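Local structure of dimethylsulfoniopropionate lyase (Roseovarius nubinhibens, 4B29) at residues Val67-Leu71 against Ala93-Trp98; Phe115-Ala121 against Arg133-Trp139. The protein probably cleaves dimethylsulfoniopropionate to release dimethyl sulfide, as a zinc-binding member of the cupin-type DMSP lyases. All coordinates share one frame; numbering follows the deposited sequence.

Contact 1 packs helix 67-73 against the loop that follows helix 83-92, and contact 2 pairs two antiparallel strands of the central sheet; their centres lie about 10 Å apart. They meet directly: Val67 CG2 comes within 3.4 Å of Tyr138 CD2, Trp98 CE3 within 3.5 Å of Trp117 N, and the Trp98 and Phe118 rings meet edge-to-face. A phosphate ion, probably from the crystallisation liquor, is held by His70 and Arg114, with Tyr138 beside it. Contact 1 lies away from the zinc site of His150, Glu154 and His189, whereas in contact 2 the Thr135 side chain is about 5 Å from that of Glu154 and about 8 Å from the zinc ion.

Contact 1 (Val67-Leu71 against Ala93-Trp98); sequences VIDHL and APHVEW. With PO4 (phosphate ion), chain E.
Val67, Ile68 and Leu71 apply three aliphatic side chains to the indole of Trp98 and the methyl of Ala93, burying 281 Å² with no hydrogen bond across the contact. Val67 lays CG1 over one face of the indole, 4.0 Å from the centroid of the Trp98 six-membered ring and 19° off its normal, which meets the criteria for a CH-pi contact. Its chi1 of 66° places CG1 between the backbone N and carbonyl carbon, turned to the ring, while CG2 goes to Tyr138. The opposite indole face carries Val96 CG2, so two valines clamp the ring. Ile68 reaches the pyrrole end obliquely: CG1 stands 3.4 Å from Trp98 NE1, and CD1, extended beyond CG1, continues to 3.6 Å from Ala93 O. Leu71 crosses the indole at about a right angle, with CD2 wedged 3.7 Å from Ala93 CB and 3.9 Å from Trp98 CZ2.

A bond inside segment 93-98 also helps fix the rotation of the indole. Trp98 NE1 donates to Ala93 O at 2.9 Å with a 164° N-H...O angle; the oxygen lies near the ring plane and the N-H meets a carbonyl lone pair. This pins the tryptophan across the loop and satisfies its polar atom beneath the aliphatic cover of Ile68. On another side of the helix, His70 ND1 donates to phosphate O1. Helix 67-73 and the loop after helix 83-92 thus pack round Trp98, which also meets Phe118 of strand 115-122 edge-to-face; together they cover one side of a sheet consistent with a cupin fold.

Contact 2 (Phe115-Ala121 against Arg133-Trp139); sequences FGWFELA and RVTVGYW. With EDO (1,2-ethanediol), chain F; PO4 (phosphate ion), chain E.
Phe115 and Trp139 sit side by side at one end of this antiparallel strand pair, their side chains pointing the same way. Phe115 CD2 lies over the indole face, 3.2 Å from Trp139 NE1, and the planes are inclined at 31°, an oblique pairing. On the other face of the sheet Val136 CB packs over the Phe118 ring, 3.9 Å from its centroid, as a CH-pi contact; a chi1 of 67° holds the phenyl alongside its cross-strand neighbour.

The backbone sets this register. Gly116 with Tyr138 and Phe118 with Val136 are hydrogen-bonded pairs, each joined by two N-H...O bonds. Beyond Glu119 the pattern slips by one residue: Val134 O accepts from both Leu120 N (2.8 Å) and Ala121 N (3.3 Å), while Val134 N returns a bond to Ala121 O (2.7 Å). This is a classic beta bulge.

At that end the Glu119 carboxylate and Arg133 guanidinium, with planes 71° apart, form a long salt bridge, OE1 to NH2 at 3.9 Å. A water links Glu119 OE2 and Arg133 NE weakly. Their stronger partners lie farther out: Arg99 and Ser124 for Glu119, Asp212 for Arg133. Arg133 NH2 also lies near Trp117 CH2, the indole N-H of Trp117 being bonded to Ser101.

Thr135 OG1 shares a 2.8 Å hydrogen bond with O2 of an ethanediol, probably from the crystallisation liquor, and another with Trp204 NE1; the diol's O1 lies at the Trp139 edge. Strand 198-205 continues the sheet beyond strand 133-139. The side chains of Thr135 and zinc ligand Glu154 are about 5 Å apart. Antiparallel strands presenting one face to a metal site are consistent with a cupin beta-barrel.

Contact 1 (Val67-Leu71 against Ala93-Trp98)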
loop_
_atom_site.group_PDB
_atom_site.type_symbol
_atom_site.label_atom_id
_atom_site.label_comp_id
_atom_site.label_asym_id
_atom_site.label_seq_id
_atom_site.Cartn_x
_atom_site.Cartn_y
_atom_site.Cartn_z
ATOM N N VAL A 67 10.909 -6.438 6.603
ATOM C CA VAL A 67 9.468 -6.522 6.711
ATOM C C VAL A 67 8.874 -7.845 6.231
ATOM O O VAL A 67 7.830 -8.271 6.712
ATOM C CB VAL A 67 8.801 -5.322 5.967
ATOM C CG1 VAL A 67 9.066 -5.443 4.468
ATOM C CG2 VAL A 67 7.295 -5.273 6.278
ATOM N N ILE A 68 9.520 -8.522 5.271
ATOM C CA ILE A 68 8.948 -9.744 4.743
ATOM C C ILE A 68 8.534 -10.760 5.840
ATOM O O ILE A 68 7.453 -11.344 5.809
ATOM C CB ILE A 68 9.914 -10.436 3.754
ATOM C CG1 ILE A 68 10.055 -9.572 2.490
ATOM C CG2 ILE A 68 9.375 -11.842 3.366
ATOM C CD1 ILE A 68 11.204 -10.035 1.582
ATOM N N ASP A 69 9.429 -10.983 6.794
ATOM C CA ASP A 69 9.143 -12.002 7.798
ATOM C C ASP A 69 7.989 -11.581 8.718
ATOM O O ASP A 69 7.195 -12.419 9.128
ATOM C CB ASP A 69 10.422 -12.320 8.577
ATOM C CG ASP A 69 11.431 -13.117 7.727
ATOM O OD1 ASP A 69 11.053 -13.748 6.677
ATOM O OD2 ASP A 69 12.617 -13.106 8.127
ATOM N N HIS A 70 7.879 -10.278 8.969
ATOM C CA HIS A 70 6.769 -9.752 9.806
ATOM C C HIS A 70 5.459 -9.888 9.093
ATOM O O HIS A 70 4.486 -10.396 9.631
ATOM C CB HIS A 70 7.056 -8.312 10.206
ATOM C CG HIS A 70 8.293 -8.170 11.041
ATOM N ND1 HIS A 70 8.323 -8.509 12.378
ATOM C CD2 HIS A 70 9.541 -7.746 10.730
ATOM C CE1 HIS A 70 9.536 -8.285 12.859
ATOM N NE2 HIS A 70 10.300 -7.829 11.880
ATOM N N LEU A 71 5.420 -9.470 7.819
ATOM C CA LEU A 71 4.225 -9.634 7.045
ATOM C C LEU A 71 3.797 -11.093 6.949
ATOM O O LEU A 71 2.619 -11.406 7.025
ATOM C CB LEU A 71 4.447 -9.041 5.621
ATOM C CG LEU A 71 3.503 -9.518 4.500
ATOM C CD1 LEU A 71 2.035 -9.075 4.761
ATOM C CD2 LEU A 71 3.934 -8.930 3.118
ATOM N N ALA A 93 5.390 -11.686 -1.391
ATOM C CA ALA A 93 6.371 -10.940 -0.624
ATOM C C ALA A 93 7.842 -11.241 -0.950
ATOM O O ALA A 93 8.643 -10.331 -0.955
ATOM C CB ALA A 93 6.092 -11.038 0.903
ATOM N N PRO A 94 8.197 -12.524 -1.192
ATOM C CA PRO A 94 9.620 -12.808 -1.506
ATOM C C PRO A 94 10.036 -12.444 -2.922
ATOM O O PRO A 94 11.193 -12.665 -3.300
ATOM C CB PRO A 94 9.722 -14.353 -1.373
ATOM C CG PRO A 94 8.494 -14.790 -0.653
ATOM C CD PRO A 94 7.410 -13.753 -0.981
ATOM N N HIS A 95 9.112 -11.864 -3.682
ATOM C CA HIS A 95 9.320 -11.628 -5.129
ATOM C C HIS A 95 9.221 -10.168 -5.496
ATOM O O HIS A 95 9.504 -9.819 -6.649
ATOM C CB HIS A 95 8.274 -12.381 -5.920
ATOM C CG HIS A 95 8.333 -13.858 -5.705
ATOM N ND1 HIS A 95 9.434 -14.610 -6.079
ATOM C CD2 HIS A 95 7.456 -14.713 -5.137
ATOM C CE1 HIS A 95 9.224 -15.876 -5.746
ATOM N NE2 HIS A 95 8.026 -15.970 -5.186
ATOM N N VAL A 96 8.822 -9.319 -4.555
ATOM C CA VAL A 96 8.651 -7.899 -4.896
ATOM C C VAL A 96 9.840 -7.066 -4.539
ATOM O O VAL A 96 10.706 -7.464 -3.729
ATOM C CB VAL A 96 7.368 -7.284 -4.253
ATOM C CG1 VAL A 96 6.106 -8.015 -4.726
ATOM C CG2 VAL A 96 7.473 -7.293 -2.727
ATOM N N GLU A 97 9.902 -5.860 -5.117
ATOM C CA GLU A 97 10.926 -4.905 -4.801
ATOM C C GLU A 97 10.486 -4.013 -3.624
ATOM O O GLU A 97 9.811 -2.982 -3.807
ATOM C CB GLU A 97 11.271 -4.045 -6.059
ATOM C CG GLU A 97 12.304 -3.002 -5.711
ATOM C CD GLU A 97 12.474 -2.009 -6.847
ATOM O OE1 GLU A 97 13.010 -2.416 -7.899
ATOM O OE2 GLU A 97 12.064 -0.847 -6.686
ATOM N N TRP A 98 10.874 -4.394 -2.399
ATOM C CA TRP A 98 10.513 -3.623 -1.205
ATOM C C TRP A 98 11.341 -2.373 -1.114
ATOM O O TRP A 98 12.564 -2.379 -1.432
ATOM C CB TRP A 98 10.692 -4.469 0.086
ATOM C CG TRP A 98 9.733 -5.545 0.184
ATOM C CD1 TRP A 98 9.923 -6.863 -0.162
ATOM C CD2 TRP A 98 8.393 -5.442 0.677
ATOM N NE1 TRP A 98 8.754 -7.573 0.058
ATOM C CE2 TRP A 98 7.817 -6.716 0.594
ATOM C CE3 TRP A 98 7.608 -4.353 1.151
ATOM C CZ2 TRP A 98 6.480 -6.971 0.959
ATOM C CZ3 TRP A 98 6.282 -4.602 1.557
ATOM C CH2 TRP A 98 5.727 -5.887 1.461
HETATM P P PO4 E . 4.895 -8.169 13.585
HETATM O O1 PO4 E . 5.821 -9.373 13.299
HETATM O O2 PO4 E . 4.174 -7.697 12.334
HETATM O O3 PO4 E . 3.764 -8.648 14.461
HETATM O O4 PO4 E . 5.653 -6.978 14.158
#

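Contact 2 (Phe115-Ala121 against Arg133-Trp139)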
loop_
_atom_site.group_PDB
_atom_site.type_symbol
_atom_site.label_atom_id
_atom_site.label_comp_id
_atom_site.label_asym_id
_atom_site.label_seq_id
_atom_site.Cartn_x
_atom_site.Cartn_y
_atom_site.Cartn_z
ATOM N N PHE A 115 8.139 -2.195 8.764
ATOM C CA PHE A 115 7.266 -1.594 7.729
ATOM C C PHE A 115 7.993 -1.686 6.397
ATOM O O PHE A 115 9.237 -1.701 6.334
ATOM C CB PHE A 115 6.964 -0.130 8.082
ATOM C CG PHE A 115 7.130 0.835 6.920
ATOM C CD1 PHE A 115 8.375 1.422 6.686
ATOM C CD2 PHE A 115 6.063 1.122 6.050
ATOM C CE1 PHE A 115 8.570 2.334 5.638
ATOM C CE2 PHE A 115 6.263 2.031 4.960
ATOM C CZ PHE A 115 7.500 2.623 4.782
ATOM N N GLY A 116 7.230 -1.723 5.315
ATOM C CA GLY A 116 7.853 -1.458 4.000
ATOM C C GLY A 116 6.732 -1.264 2.987
ATOM O O GLY A 116 5.555 -1.416 3.302
ATOM N N TRP A 117 7.100 -0.925 1.763
ATOM C CA TRP A 117 6.087 -0.767 0.725
ATOM C C TRP A 117 6.673 -1.189 -0.619
ATOM O O TRP A 117 7.906 -1.283 -0.770
ATOM C CB TRP A 117 5.623 0.710 0.632
ATOM C CG TRP A 117 6.652 1.688 0.164
ATOM C CD1 TRP A 117 7.661 2.230 0.889
ATOM C CD2 TRP A 117 6.758 2.244 -1.163
ATOM N NE1 TRP A 117 8.396 3.119 0.101
ATOM C CE2 TRP A 117 7.860 3.133 -1.160
ATOM C CE3 TRP A 117 6.017 2.076 -2.335
ATOM C CZ2 TRP A 117 8.245 3.873 -2.303
ATOM C CZ3 TRP A 117 6.405 2.800 -3.481
ATOM C CH2 TRP A 117 7.509 3.687 -3.438
ATOM N N PHE A 118 5.791 -1.380 -1.597
ATOM C CA PHE A 118 6.298 -1.615 -2.939
ATOM C C PHE A 118 5.276 -1.103 -3.946
ATOM O O PHE A 118 4.105 -0.844 -3.609
ATOM C CB PHE A 118 6.617 -3.100 -3.168
ATOM C CG PHE A 118 5.411 -4.040 -3.174
ATOM C CD1 PHE A 118 4.689 -4.341 -4.346
ATOM C CD2 PHE A 118 5.026 -4.665 -1.991
ATOM C CE1 PHE A 118 3.611 -5.278 -4.332
ATOM C CE2 PHE A 118 3.970 -5.603 -1.980
ATOM C CZ PHE A 118 3.230 -5.896 -3.119
ATOM N N GLU A 119 5.707 -0.976 -5.205
ATOM C CA GLU A 119 4.795 -0.473 -6.248
ATOM C C GLU A 119 4.387 -1.652 -7.110
ATOM O O GLU A 119 5.222 -2.256 -7.800
ATOM C CB GLU A 119 5.535 0.595 -7.084
ATOM C CG GLU A 119 4.650 1.291 -8.149
ATOM C CD GLU A 119 5.432 2.397 -8.885
ATOM O OE1 GLU A 119 6.555 2.776 -8.474
ATOM O OE2 GLU A 119 5.026 2.687 -10.022
ATOM N N LEU A 120 3.121 -2.034 -7.032
ATOM C CA LEU A 120 2.661 -3.168 -7.801
ATOM C C LEU A 120 2.523 -2.801 -9.265
ATOM O O LEU A 120 2.931 -3.571 -10.162
ATOM C CB LEU A 120 1.296 -3.612 -7.244
ATOM C CG LEU A 120 0.567 -4.697 -8.029
ATOM C CD1 LEU A 120 1.509 -5.991 -8.198
ATOM C CD2 LEU A 120 -0.779 -5.038 -7.349
ATOM N N ALA A 121 1.905 -1.651 -9.523
ATOM C CA ALA A 121 1.642 -1.238 -10.929
ATOM C C ALA A 121 1.878 0.250 -10.999
ATOM O O ALA A 121 1.539 1.011 -10.076
ATOM C CB ALA A 121 0.226 -1.556 -11.382
ATOM N N ARG A 133 -1.265 4.383 -10.571
ATOM C CA ARG A 133 -0.195 3.843 -9.757
ATOM C C ARG A 133 -0.857 3.118 -8.584
ATOM O O ARG A 133 -1.818 3.651 -7.990
ATOM C CB ARG A 133 0.690 4.980 -9.296
ATOM C CG ARG A 133 1.815 4.585 -8.434
ATOM C CD ARG A 133 2.642 5.850 -8.116
ATOM N NE ARG A 133 3.936 5.520 -7.536
ATOM C CZ ARG A 133 4.353 5.853 -6.322
ATOM N NH1 ARG A 133 3.564 6.487 -5.465
ATOM N NH2 ARG A 133 5.562 5.525 -5.952
ATOM N N VAL A 134 -0.369 1.910 -8.314
ATOM C CA VAL A 134 -0.931 1.061 -7.249
ATOM C C VAL A 134 0.244 0.677 -6.356
ATOM O O VAL A 134 1.199 0.039 -6.803
ATOM C CB VAL A 134 -1.538 -0.222 -7.823
ATOM C CG1 VAL A 134 -2.097 -1.072 -6.643
ATOM C CG2 VAL A 134 -2.652 0.064 -8.790
ATOM N N THR A 135 0.179 1.053 -5.078
ATOM C CA THR A 135 1.227 0.675 -4.134
ATOM C C THR A 135 0.635 -0.147 -2.989
ATOM O O THR A 135 -0.579 -0.165 -2.784
ATOM C CB THR A 135 2.008 1.850 -3.528
ATOM O OG1 THR A 135 1.103 2.716 -2.805
ATOM C CG2 THR A 135 2.702 2.643 -4.631
ATOM N N VAL A 136 1.520 -0.832 -2.281
ATOM C CA VAL A 136 1.095 -1.685 -1.149
ATOM C C VAL A 136 1.991 -1.340 0.030
ATOM O O VAL A 136 3.213 -1.185 -0.135
ATOM C CB VAL A 136 1.287 -3.212 -1.526
ATOM C CG1 VAL A 136 1.191 -4.106 -0.224
ATOM C CG2 VAL A 136 0.242 -3.635 -2.544
ATOM N N GLY A 137 1.423 -1.221 1.253
ATOM C CA GLY A 137 2.252 -0.926 2.425
ATOM C C GLY A 137 1.897 -1.934 3.526
ATOM O O GLY A 137 0.758 -2.474 3.542
ATOM N N TYR A 138 2.875 -2.266 4.364
ATOM C CA TYR A 138 2.628 -3.084 5.570
ATOM C C TYR A 138 3.270 -2.380 6.740
ATOM O O TYR A 138 4.396 -1.869 6.638
ATOM C CB TYR A 138 3.273 -4.460 5.418
ATOM C CG TYR A 138 3.139 -5.284 6.699
ATOM C CD1 TYR A 138 2.006 -6.054 6.908
ATOM C CD2 TYR A 138 4.143 -5.216 7.674
ATOM C CE1 TYR A 138 1.882 -6.843 8.121
ATOM C CE2 TYR A 138 4.025 -5.956 8.897
ATOM C CZ TYR A 138 2.910 -6.771 9.052
ATOM O OH TYR A 138 2.820 -7.500 10.239
ATOM N N TRP A 139 2.548 -2.328 7.865
ATOM C CA TRP A 139 3.107 -1.832 9.115
ATOM C C TRP A 139 2.782 -2.828 10.222
ATOM O O TRP A 139 1.633 -3.218 10.378
ATOM C CB TRP A 139 2.424 -0.510 9.517
ATOM C CG TRP A 139 2.815 0.640 8.638
ATOM C CD1 TRP A 139 3.726 1.612 8.920
ATOM C CD2 TRP A 139 2.267 0.953 7.333
ATOM N NE1 TRP A 139 3.771 2.525 7.875
ATOM C CE2 TRP A 139 2.901 2.131 6.895
ATOM C CE3 TRP A 139 1.303 0.344 6.523
ATOM C CZ2 TRP A 139 2.619 2.722 5.641
ATOM C CZ3 TRP A 139 0.989 0.949 5.286
ATOM C CH2 TRP A 139 1.674 2.118 4.870
HETATM C C1 EDO F . 0.672 2.562 0.664
HETATM O O1 EDO F . 0.185 2.297 1.982
HETATM C C2 EDO F . 2.161 2.744 0.789
HETATM O O2 EDO F . 2.552 3.209 -0.487
HETATM P P PO4 E . 4.895 -8.169 13.585
HETATM O O1 PO4 E . 5.821 -9.373 13.299
HETATM O O2 PO4 E . 4.174 -7.697 12.334
HETATM O O3 PO4 E . 3.764 -8.648 14.461
HETATM O O4 PO4 E . 5.653 -6.978 14.158
HETATM O O HOH W 1 5.938 5.532 -9.892
#